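Local coordinates for protein glutathione s-transferase III (Zea mays, PDB 1AW9) that probably conjugates reduced glutathione to hydrophobic electrophiles, among them certain herbicides, as a homodimeric phi-class glutathione transferase, at residues V15-E23 against R200-I210; W98-F106 against L163-L172. All coordinates share one frame; numbering follows the deposited sequence.

Contact 1 of 2, residues V15-E23 against R200-I210; sequences VRVATVLNE and RPAFQKTVAAI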
loop_
_atom_site.group_PDB
_atom_site.type_symbol
_atom_site.label_atom_id
_atom_site.label_comp_id
_atom_site.label_asym_id
_atom_site.label_seq_id
_atom_site.Cartn_x
_atom_site.Cartn_y
_atom_site.Cartn_z
ATOM N N VAL A 15 21.160 5.098 19.758
ATOM C CA VAL A 15 21.835 4.051 20.515
ATOM C C VAL A 15 22.886 3.297 19.681
ATOM O O VAL A 15 23.871 2.827 20.234
ATOM C CB VAL A 15 20.828 3.086 21.160
ATOM C CG1 VAL A 15 21.558 1.951 21.918
ATOM C CG2 VAL A 15 19.914 3.859 22.085
ATOM N N ARG A 16 22.703 3.183 18.364
ATOM C CA ARG A 16 23.689 2.507 17.528
ATOM C C ARG A 16 25.014 3.267 17.550
ATOM O O ARG A 16 26.089 2.676 17.329
ATOM C CB ARG A 16 23.231 2.413 16.059
ATOM C CG ARG A 16 24.245 1.675 15.113
ATOM C CD ARG A 16 23.960 1.697 13.559
ATOM N NE ARG A 16 22.768 0.924 13.209
ATOM C CZ ARG A 16 21.570 1.466 12.994
ATOM N NH1 ARG A 16 21.420 2.787 13.043
ATOM N NH2 ARG A 16 20.490 0.691 12.963
ATOM N N VAL A 17 24.931 4.593 17.675
ATOM C CA VAL A 17 26.142 5.429 17.683
ATOM C C VAL A 17 26.779 5.386 19.061
ATOM O O VAL A 17 27.977 5.211 19.169
ATOM C CB VAL A 17 25.866 6.886 17.265
ATOM C CG1 VAL A 17 27.162 7.681 17.271
ATOM C CG2 VAL A 17 25.266 6.910 15.874
ATOM N N ALA A 18 25.957 5.521 20.097
ATOM C CA ALA A 18 26.416 5.464 21.475
ATOM C C ALA A 18 27.171 4.128 21.663
ATOM O O ALA A 18 28.232 4.077 22.293
ATOM C CB ALA A 18 25.207 5.551 22.417
ATOM N N THR A 19 26.639 3.060 21.065
ATOM C CA THR A 19 27.239 1.734 21.126
ATOM C C THR A 19 28.705 1.832 20.725
ATOM O O THR A 19 29.591 1.439 21.472
ATOM C CB THR A 19 26.505 0.740 20.177
ATOM O OG1 THR A 19 25.187 0.504 20.670
ATOM C CG2 THR A 19 27.200 -0.581 20.107
ATOM N N VAL A 20 28.963 2.382 19.553
ATOM C CA VAL A 20 30.314 2.507 19.079
ATOM C C VAL A 20 31.139 3.505 19.905
ATOM O O VAL A 20 32.322 3.270 20.130
ATOM C CB VAL A 20 30.321 2.803 17.568
ATOM C CG1 VAL A 20 31.663 3.279 17.099
ATOM C CG2 VAL A 20 29.985 1.540 16.822
ATOM N N LEU A 21 30.528 4.559 20.441
ATOM C CA LEU A 21 31.305 5.519 21.237
ATOM C C LEU A 21 31.799 4.888 22.551
ATOM O O LEU A 21 32.933 5.124 22.957
ATOM C CB LEU A 21 30.530 6.817 21.504
ATOM C CG LEU A 21 30.102 7.705 20.304
ATOM C CD1 LEU A 21 29.225 8.816 20.781
ATOM C CD2 LEU A 21 31.249 8.282 19.545
ATOM N N ASN A 22 30.981 4.053 23.189
ATOM C CA ASN A 22 31.411 3.399 24.415
ATOM C C ASN A 22 32.475 2.352 24.153
ATOM O O ASN A 22 33.385 2.190 24.942
ATOM C CB ASN A 22 30.250 2.766 25.121
ATOM C CG ASN A 22 29.330 3.781 25.649
ATOM O OD1 ASN A 22 29.775 4.777 26.187
ATOM N ND2 ASN A 22 28.033 3.587 25.453
ATOM N N GLU A 23 32.385 1.630 23.049
ATOM C CA GLU A 23 33.389 0.620 22.773
ATOM C C GLU A 23 34.745 1.296 22.706
ATOM O O GLU A 23 35.705 0.802 23.260
ATOM C CB GLU A 23 33.090 -0.099 21.462
ATOM C CG GLU A 23 31.976 -1.119 21.542
ATOM C CD GLU A 23 32.387 -2.424 22.230
ATOM O OE1 GLU A 23 33.596 -2.706 22.345
ATOM O OE2 GLU A 23 31.503 -3.191 22.649
ATOM N N ARG A 200 29.140 -7.841 26.584
ATOM C CA ARG A 200 30.197 -6.851 26.452
ATOM C C ARG A 200 30.007 -5.691 27.439
ATOM O O ARG A 200 28.930 -5.087 27.520
ATOM C CB ARG A 200 30.228 -6.310 25.039
ATOM C CG ARG A 200 30.615 -7.298 24.014
ATOM C CD ARG A 200 31.358 -6.566 22.916
ATOM N NE ARG A 200 32.605 -7.252 22.586
ATOM C CZ ARG A 200 33.730 -6.656 22.214
ATOM N NH1 ARG A 200 33.806 -5.338 22.118
ATOM N NH2 ARG A 200 34.766 -7.400 21.879
ATOM N N PRO A 201 31.076 -5.328 28.172
ATOM C CA PRO A 201 31.076 -4.244 29.161
ATOM C C PRO A 201 30.585 -2.932 28.549
ATOM O O PRO A 201 29.758 -2.243 29.144
ATOM C CB PRO A 201 32.558 -4.124 29.527
ATOM C CG PRO A 201 33.078 -5.494 29.312
ATOM C CD PRO A 201 32.432 -5.875 28.012
ATOM N N ALA A 202 31.115 -2.590 27.369
ATOM C CA ALA A 202 30.732 -1.362 26.665
ATOM C C ALA A 202 29.229 -1.364 26.419
ATOM O O ALA A 202 28.528 -0.362 26.692
ATOM C CB ALA A 202 31.468 -1.251 25.351
ATOM N N PHE A 203 28.726 -2.506 25.952
ATOM C CA PHE A 203 27.315 -2.590 25.690
ATOM C C PHE A 203 26.503 -2.424 26.934
ATOM O O PHE A 203 25.453 -1.799 26.899
ATOM C CB PHE A 203 26.916 -3.861 24.964
ATOM C CG PHE A 203 25.581 -3.733 24.303
ATOM C CD1 PHE A 203 25.345 -2.701 23.388
ATOM C CD2 PHE A 203 24.533 -4.545 24.666
ATOM C CE1 PHE A 203 24.084 -2.483 22.860
ATOM C CE2 PHE A 203 23.257 -4.338 24.143
ATOM C CZ PHE A 203 23.031 -3.305 23.241
ATOM N N GLN A 204 27.008 -2.948 28.048
ATOM C CA GLN A 204 26.339 -2.860 29.347
ATOM C C GLN A 204 26.131 -1.426 29.740
ATOM O O GLN A 204 25.089 -1.067 30.303
ATOM C CB GLN A 204 27.178 -3.549 30.415
ATOM C CG GLN A 204 27.030 -5.044 30.381
ATOM C CD GLN A 204 25.568 -5.406 30.400
ATOM O OE1 GLN A 204 24.921 -5.327 31.448
ATOM N NE2 GLN A 204 25.006 -5.707 29.230
ATOM N N LYS A 205 27.140 -0.616 29.423
ATOM C CA LYS A 205 27.151 0.820 29.707
ATOM C C LYS A 205 26.064 1.482 28.867
ATOM O O LYS A 205 25.185 2.191 29.387
ATOM C CB LYS A 205 28.528 1.410 29.340
ATOM C CG LYS A 205 28.932 2.742 30.027
ATOM C CD LYS A 205 30.288 3.292 29.494
ATOM C CE LYS A 205 31.393 2.202 29.465
ATOM N NZ LYS A 205 32.580 2.549 28.591
ATOM N N THR A 206 26.114 1.208 27.568
ATOM C CA THR A 206 25.143 1.744 26.623
ATOM C C THR A 206 23.709 1.478 27.089
ATOM O O THR A 206 22.921 2.397 27.217
ATOM C CB THR A 206 25.342 1.116 25.237
ATOM O OG1 THR A 206 26.713 1.268 24.841
ATOM C CG2 THR A 206 24.421 1.793 24.211
ATOM N N VAL A 207 23.389 0.222 27.355
ATOM C CA VAL A 207 22.058 -0.147 27.805
ATOM C C VAL A 207 21.691 0.645 29.044
ATOM O O VAL A 207 20.550 1.092 29.198
ATOM C CB VAL A 207 21.964 -1.666 28.153
ATOM C CG1 VAL A 207 20.715 -1.946 28.965
ATOM C CG2 VAL A 207 21.948 -2.514 26.887
ATOM N N ALA A 208 22.662 0.776 29.943
ATOM C CA ALA A 208 22.479 1.506 31.191
ATOM C C ALA A 208 22.006 2.943 30.992
ATOM O O ALA A 208 21.273 3.484 31.833
ATOM C CB ALA A 208 23.766 1.502 31.968
ATOM N N ALA A 209 22.441 3.559 29.896
ATOM C CA ALA A 209 22.074 4.939 29.574
ATOM C C ALA A 209 20.677 5.163 28.945
ATOM O O ALA A 209 20.188 6.285 28.941
ATOM C CB ALA A 209 23.164 5.574 28.696
ATOM N N ILE A 210 20.033 4.123 28.412
ATOM C CA ILE A 210 18.715 4.294 27.800
ATOM C C ILE A 210 17.696 4.580 28.899
ATOM O O ILE A 210 17.501 3.756 29.804
ATOM C CB ILE A 210 18.262 3.042 27.027
ATOM C CG1 ILE A 210 19.314 2.625 25.992
ATOM C CG2 ILE A 210 16.952 3.332 26.309
ATOM C CD1 ILE A 210 19.089 1.226 25.433
HETATM O O HOH W 1 28.674 -0.455 23.417
HETATM O O HOH W 2 35.057 1.619 27.047
HETATM O O HOH W 3 32.705 5.388 26.720
#
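Glu23 and Arg200 form a salt bridge where helix 12-23 of the thioredoxin-like N-terminal domain packs against helix 201-209, the directions of 15-23 and 201-209 being 136° apart. Arg200 NH1 lies 2.7 Å from Glu23 OE1 and also donates to Glu23 OE2 at 3.2 Å, a nearly straight bond (168°) in the guanidinium plane that meets the carboxylate on its syn side, tilted out of the carboxylate plane. With CG anti to the carbonyl carbon and a bend at chi2 (-76°), the carboxylate comes over Ala202, whose CB is 3.3 Å from Glu23 OE2. Thr83 also hydrogen-bonds Glu23 OE1, and Phe161 makes a cation-pi contact with Arg200. With an alanine at Glu23 the Arg200 guanidinium would probably lose its carboxylate mate and the Ala202 methyl its cover.

One residue earlier, Asn22 ND2 donates in its amide plane to Thr206 OG1 (2.7 Å), the same hydroxyl that hydrogen-bonds a water held by Thr19 O. Asn22 OD1 takes a bond from another water, which Lys205 NZ reaches only weakly.

The Thr206 side chain is a knob in a hole formed by Val15, Ala18, Thr19 and Asn22. Its CG2 meets Val15 CG1 at 3.7 Å, while the Val15 and Ile210 side chains cross at about a right angle. Thr19 OG1 sits at the edge of the Phe203 ring, in its plane, and bonds back to Val15 O at 2.7 Å; Thr19 N reaches that same oxygen from the opposite face of the carbonyl plane.

Contact 2 of 2, residues W98-F106 against L163-L172; sequences WLEVESHHF and LADANHASYL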
loop_
_atom_site.group_PDB
_atom_site.type_symbol
_atom_site.label_atom_id
_atom_site.label_comp_id
_atom_site.label_asym_id
_atom_site.label_seq_id
_atom_site.Cartn_x
_atom_site.Cartn_y
_atom_site.Cartn_z
ATOM N N TRP A 98 29.241 -7.875 5.519
ATOM C CA TRP A 98 28.290 -7.854 6.620
ATOM C C TRP A 98 27.861 -6.493 7.119
ATOM O O TRP A 98 26.868 -6.405 7.867
ATOM C CB TRP A 98 28.728 -8.756 7.785
ATOM C CG TRP A 98 28.623 -10.155 7.363
ATOM C CD1 TRP A 98 29.574 -10.865 6.690
ATOM C CD2 TRP A 98 27.438 -10.945 7.328
ATOM N NE1 TRP A 98 29.042 -12.018 6.195
ATOM C CE2 TRP A 98 27.729 -12.105 6.581
ATOM C CE3 TRP A 98 26.147 -10.778 7.837
ATOM C CZ2 TRP A 98 26.775 -13.111 6.327
ATOM C CZ3 TRP A 98 25.192 -11.778 7.581
ATOM C CH2 TRP A 98 25.518 -12.927 6.833
ATOM N N LEU A 99 28.598 -5.445 6.736
ATOM C CA LEU A 99 28.261 -4.045 7.097
ATOM C C LEU A 99 27.108 -3.641 6.211
ATOM O O LEU A 99 26.229 -2.918 6.637
ATOM C CB LEU A 99 29.428 -3.078 6.866
ATOM C CG LEU A 99 30.471 -3.040 7.977
ATOM C CD1 LEU A 99 31.777 -2.367 7.486
ATOM C CD2 LEU A 99 29.894 -2.387 9.241
ATOM N N GLU A 100 27.175 -4.051 4.954
ATOM C CA GLU A 100 26.119 -3.800 4.004
ATOM C C GLU A 100 24.892 -4.705 4.254
ATOM O O GLU A 100 23.732 -4.263 4.115
ATOM C CB GLU A 100 26.662 -3.997 2.613
ATOM C CG GLU A 100 27.371 -2.814 2.149
ATOM C CD GLU A 100 26.389 -1.649 1.945
ATOM O OE1 GLU A 100 25.588 -1.714 0.980
ATOM O OE2 GLU A 100 26.407 -0.687 2.745
ATOM N N VAL A 101 25.122 -5.971 4.607
ATOM C CA VAL A 101 23.998 -6.863 4.887
ATOM C C VAL A 101 23.123 -6.257 5.994
ATOM O O VAL A 101 21.892 -6.258 5.897
ATOM C CB VAL A 101 24.468 -8.301 5.276
ATOM C CG1 VAL A 101 23.295 -9.133 5.764
ATOM C CG2 VAL A 101 25.089 -8.973 4.080
ATOM N N GLU A 102 23.756 -5.711 7.026
ATOM C CA GLU A 102 23.038 -5.105 8.147
ATOM C C GLU A 102 22.208 -3.907 7.680
ATOM O O GLU A 102 21.064 -3.730 8.097
ATOM C CB GLU A 102 24.022 -4.655 9.238
ATOM C CG GLU A 102 23.397 -4.020 10.499
ATOM C CD GLU A 102 23.148 -2.504 10.391
ATOM O OE1 GLU A 102 24.039 -1.781 9.928
ATOM O OE2 GLU A 102 22.062 -2.013 10.767
ATOM N N SER A 103 22.798 -3.121 6.788
ATOM C CA SER A 103 22.216 -1.914 6.251
ATOM C C SER A 103 21.055 -2.199 5.330
ATOM O O SER A 103 20.028 -1.516 5.403
ATOM C CB SER A 103 23.304 -1.195 5.468
ATOM O OG SER A 103 23.061 0.182 5.362
ATOM N N HIS A 104 21.211 -3.210 4.480
ATOM C CA HIS A 104 20.188 -3.552 3.513
ATOM C C HIS A 104 19.263 -4.700 3.784
ATOM O O HIS A 104 18.249 -4.832 3.094
ATOM C CB HIS A 104 20.820 -3.748 2.158
ATOM C CG HIS A 104 21.527 -2.529 1.695
ATOM N ND1 HIS A 104 20.933 -1.281 1.741
ATOM C CD2 HIS A 104 22.808 -2.328 1.316
ATOM C CE1 HIS A 104 21.823 -0.362 1.418
ATOM N NE2 HIS A 104 22.972 -0.968 1.157
ATOM N N HIS A 105 19.596 -5.558 4.733
ATOM C CA HIS A 105 18.732 -6.690 5.022
ATOM C C HIS A 105 18.210 -6.782 6.404
ATOM O O HIS A 105 17.071 -7.183 6.611
ATOM C CB HIS A 105 19.436 -7.981 4.697
ATOM C CG HIS A 105 19.655 -8.139 3.256
ATOM N ND1 HIS A 105 20.823 -7.744 2.646
ATOM C CD2 HIS A 105 18.819 -8.533 2.272
ATOM C CE1 HIS A 105 20.693 -7.889 1.343
ATOM N NE2 HIS A 105 19.485 -8.365 1.089
ATOM N N PHE A 106 19.041 -6.447 7.360
ATOM C CA PHE A 106 18.637 -6.524 8.743
ATOM C C PHE A 106 17.879 -5.259 9.126
ATOM O O PHE A 106 16.698 -5.315 9.500
ATOM C CB PHE A 106 19.882 -6.755 9.631
ATOM C CG PHE A 106 19.580 -6.800 11.102
ATOM C CD1 PHE A 106 19.149 -7.981 11.707
ATOM C CD2 PHE A 106 19.658 -5.649 11.877
ATOM C CE1 PHE A 106 18.784 -8.007 13.064
ATOM C CE2 PHE A 106 19.298 -5.665 13.239
ATOM C CZ PHE A 106 18.855 -6.852 13.824
ATOM N N LEU A 163 33.059 -3.830 13.882
ATOM C CA LEU A 163 32.045 -2.817 13.650
ATOM C C LEU A 163 30.771 -3.494 13.115
ATOM O O LEU A 163 29.653 -3.130 13.496
ATOM C CB LEU A 163 32.582 -1.803 12.643
ATOM C CG LEU A 163 31.724 -0.567 12.337
ATOM C CD1 LEU A 163 31.540 0.288 13.601
ATOM C CD2 LEU A 163 32.377 0.230 11.217
ATOM N N ALA A 164 30.949 -4.486 12.252
ATOM C CA ALA A 164 29.822 -5.216 11.681
ATOM C C ALA A 164 28.862 -5.711 12.764
ATOM O O ALA A 164 27.647 -5.533 12.625
ATOM C CB ALA A 164 30.309 -6.382 10.811
ATOM N N ASP A 165 29.383 -6.246 13.874
ATOM C CA ASP A 165 28.504 -6.756 14.949
ATOM C C ASP A 165 27.887 -5.643 15.779
ATOM O O ASP A 165 26.709 -5.713 16.136
ATOM C CB ASP A 165 29.241 -7.730 15.894
ATOM C CG ASP A 165 30.081 -8.751 15.146
ATOM O OD1 ASP A 165 31.223 -8.423 14.840
ATOM O OD2 ASP A 165 29.622 -9.858 14.807
ATOM N N ALA A 166 28.686 -4.616 16.064
ATOM C CA ALA A 166 28.267 -3.516 16.905
ATOM C C ALA A 166 27.083 -2.737 16.313
ATOM O O ALA A 166 26.208 -2.262 17.055
ATOM C CB ALA A 166 29.479 -2.579 17.176
ATOM N N ASN A 167 27.060 -2.636 14.978
ATOM C CA ASN A 167 26.000 -1.922 14.262
ATOM C C ASN A 167 24.638 -2.597 14.418
ATOM O O ASN A 167 23.599 -1.966 14.224
ATOM C CB ASN A 167 26.367 -1.751 12.782
ATOM C CG ASN A 167 27.217 -0.498 12.527
ATOM O OD1 ASN A 167 27.413 0.330 13.421
ATOM N ND2 ASN A 167 27.661 -0.326 11.304
ATOM N N HIS A 168 24.650 -3.859 14.849
ATOM C CA HIS A 168 23.433 -4.619 15.048
ATOM C C HIS A 168 22.900 -4.499 16.429
ATOM O O HIS A 168 21.717 -4.667 16.628
ATOM C CB HIS A 168 23.686 -6.097 14.858
ATOM C CG HIS A 168 23.826 -6.509 13.431
ATOM N ND1 HIS A 168 25.007 -6.417 12.745
ATOM C CD2 HIS A 168 22.937 -7.073 12.590
ATOM C CE1 HIS A 168 24.848 -6.915 11.540
ATOM N NE2 HIS A 168 23.591 -7.327 11.412
ATOM N N ALA A 169 23.757 -4.230 17.402
ATOM C CA ALA A 169 23.334 -4.236 18.792
ATOM C C ALA A 169 22.077 -3.522 19.278
ATOM O O ALA A 169 21.300 -4.123 20.040
ATOM C CB ALA A 169 24.499 -3.919 19.682
ATOM N N SER A 170 21.865 -2.256 18.886
ATOM C CA SER A 170 20.695 -1.516 19.353
ATOM C C SER A 170 19.411 -2.113 18.851
ATOM O O SER A 170 18.459 -2.230 19.610
ATOM C CB SER A 170 20.766 -0.029 19.037
ATOM O OG SER A 170 20.736 0.223 17.668
ATOM N N TYR A 171 19.379 -2.530 17.591
ATOM C CA TYR A 171 18.178 -3.133 17.067
ATOM C C TYR A 171 17.918 -4.538 17.585
ATOM O O TYR A 171 16.758 -4.901 17.769
ATOM C CB TYR A 171 18.093 -3.004 15.559
ATOM C CG TYR A 171 17.397 -1.706 15.166
ATOM C CD1 TYR A 171 16.003 -1.633 15.100
ATOM C CD2 TYR A 171 18.127 -0.543 14.880
ATOM C CE1 TYR A 171 15.359 -0.451 14.761
ATOM C CE2 TYR A 171 17.478 0.658 14.536
ATOM C CZ TYR A 171 16.097 0.682 14.479
ATOM O OH TYR A 171 15.440 1.841 14.113
ATOM N N LEU A 172 18.965 -5.306 17.908
ATOM C CA LEU A 172 18.767 -6.635 18.480
ATOM C C LEU A 172 18.155 -6.433 19.876
ATOM O O LEU A 172 17.240 -7.154 20.298
ATOM C CB LEU A 172 20.093 -7.392 18.588
ATOM C CG LEU A 172 20.618 -8.101 17.339
ATOM C CD1 LEU A 172 21.938 -8.699 17.701
ATOM C CD2 LEU A 172 19.673 -9.190 16.831
HETATM O O HOH W 4 26.495 -1.629 8.966
#
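Aromatic contacts centre on His168, with Glu102 over one face of its ring and Phe106 at its edge. That edge turns toward the face of Phe106, an edge-to-face pair with centroids 4.8 Å apart and planes at 58°; His168 CD2 lies over that face, displaced toward the rim. Glu102 CG, anti to the backbone N (chi1 -179°), is laid over the centre of the imidazole in a CH-pi contact, 3.4 Å from the centroid. The two side chains run past each other in opposite directions, and the Glu102 carboxylate continues beyond the ring toward Asn167.

Polar bonds fix the imidazole at both nitrogens: His168 ND1 donates in the ring plane to Ala164 O (2.8 Å), four residues earlier, and NE2 is hydrogen-bonded to Tyr146 OH. Between the segments one water donates to Leu99 O and to Glu102 OE1 (2.6 Å) and accepts from Asn167 ND2. The carboxylate's stronger partner is Arg68, a salt bridge likely to keep Glu102 charged within this buried region, while Asn167 OD1 accepts from Asn71 ND2.

Apolar packing closes both ends. Leu99 CD2 is the branch that touches, fitting against Ala164 CA (3.7 Å) and Leu163 CG; it also makes a van der Waals contact with the Asn167 amide. Alongside, the CB atoms of Trp98 and Ala164 face each other before the indole leads away to stack on His149. At the other end Tyr171 CB comes to the edge of the Phe106 ring, 3.7 Å from CE2, and Leu172 CD2 lies 3.9 Å from Phe106 CZ.

Packing of the long helix 92-122 against the helical segment 163-172 is part of the all-helical C-terminal domain of the glutathione transferase fold.

How the contacts relate
Contact 1 joins the N-terminal domain to the helix near the chain's C-terminus, whereas contact 2 lies within the helical core; their centres are about 15 Å apart. They meet directly. Arg16 NE probably hydrogen-bonds Asn167 O at 3.2 Å, Val15 CG1 packs on Ser170 CB at 3.6 Å, and Phe203 CE1 reaches Ala169 CB at 3.5 Å, so segment 163-172 touches both helices of contact 1. The probable glutathione site lies beside this junction: the side chain of Tyr171 is about 3 Å from that of Asn13, and the side chain of Asn167 about 6 Å from that of Ser67.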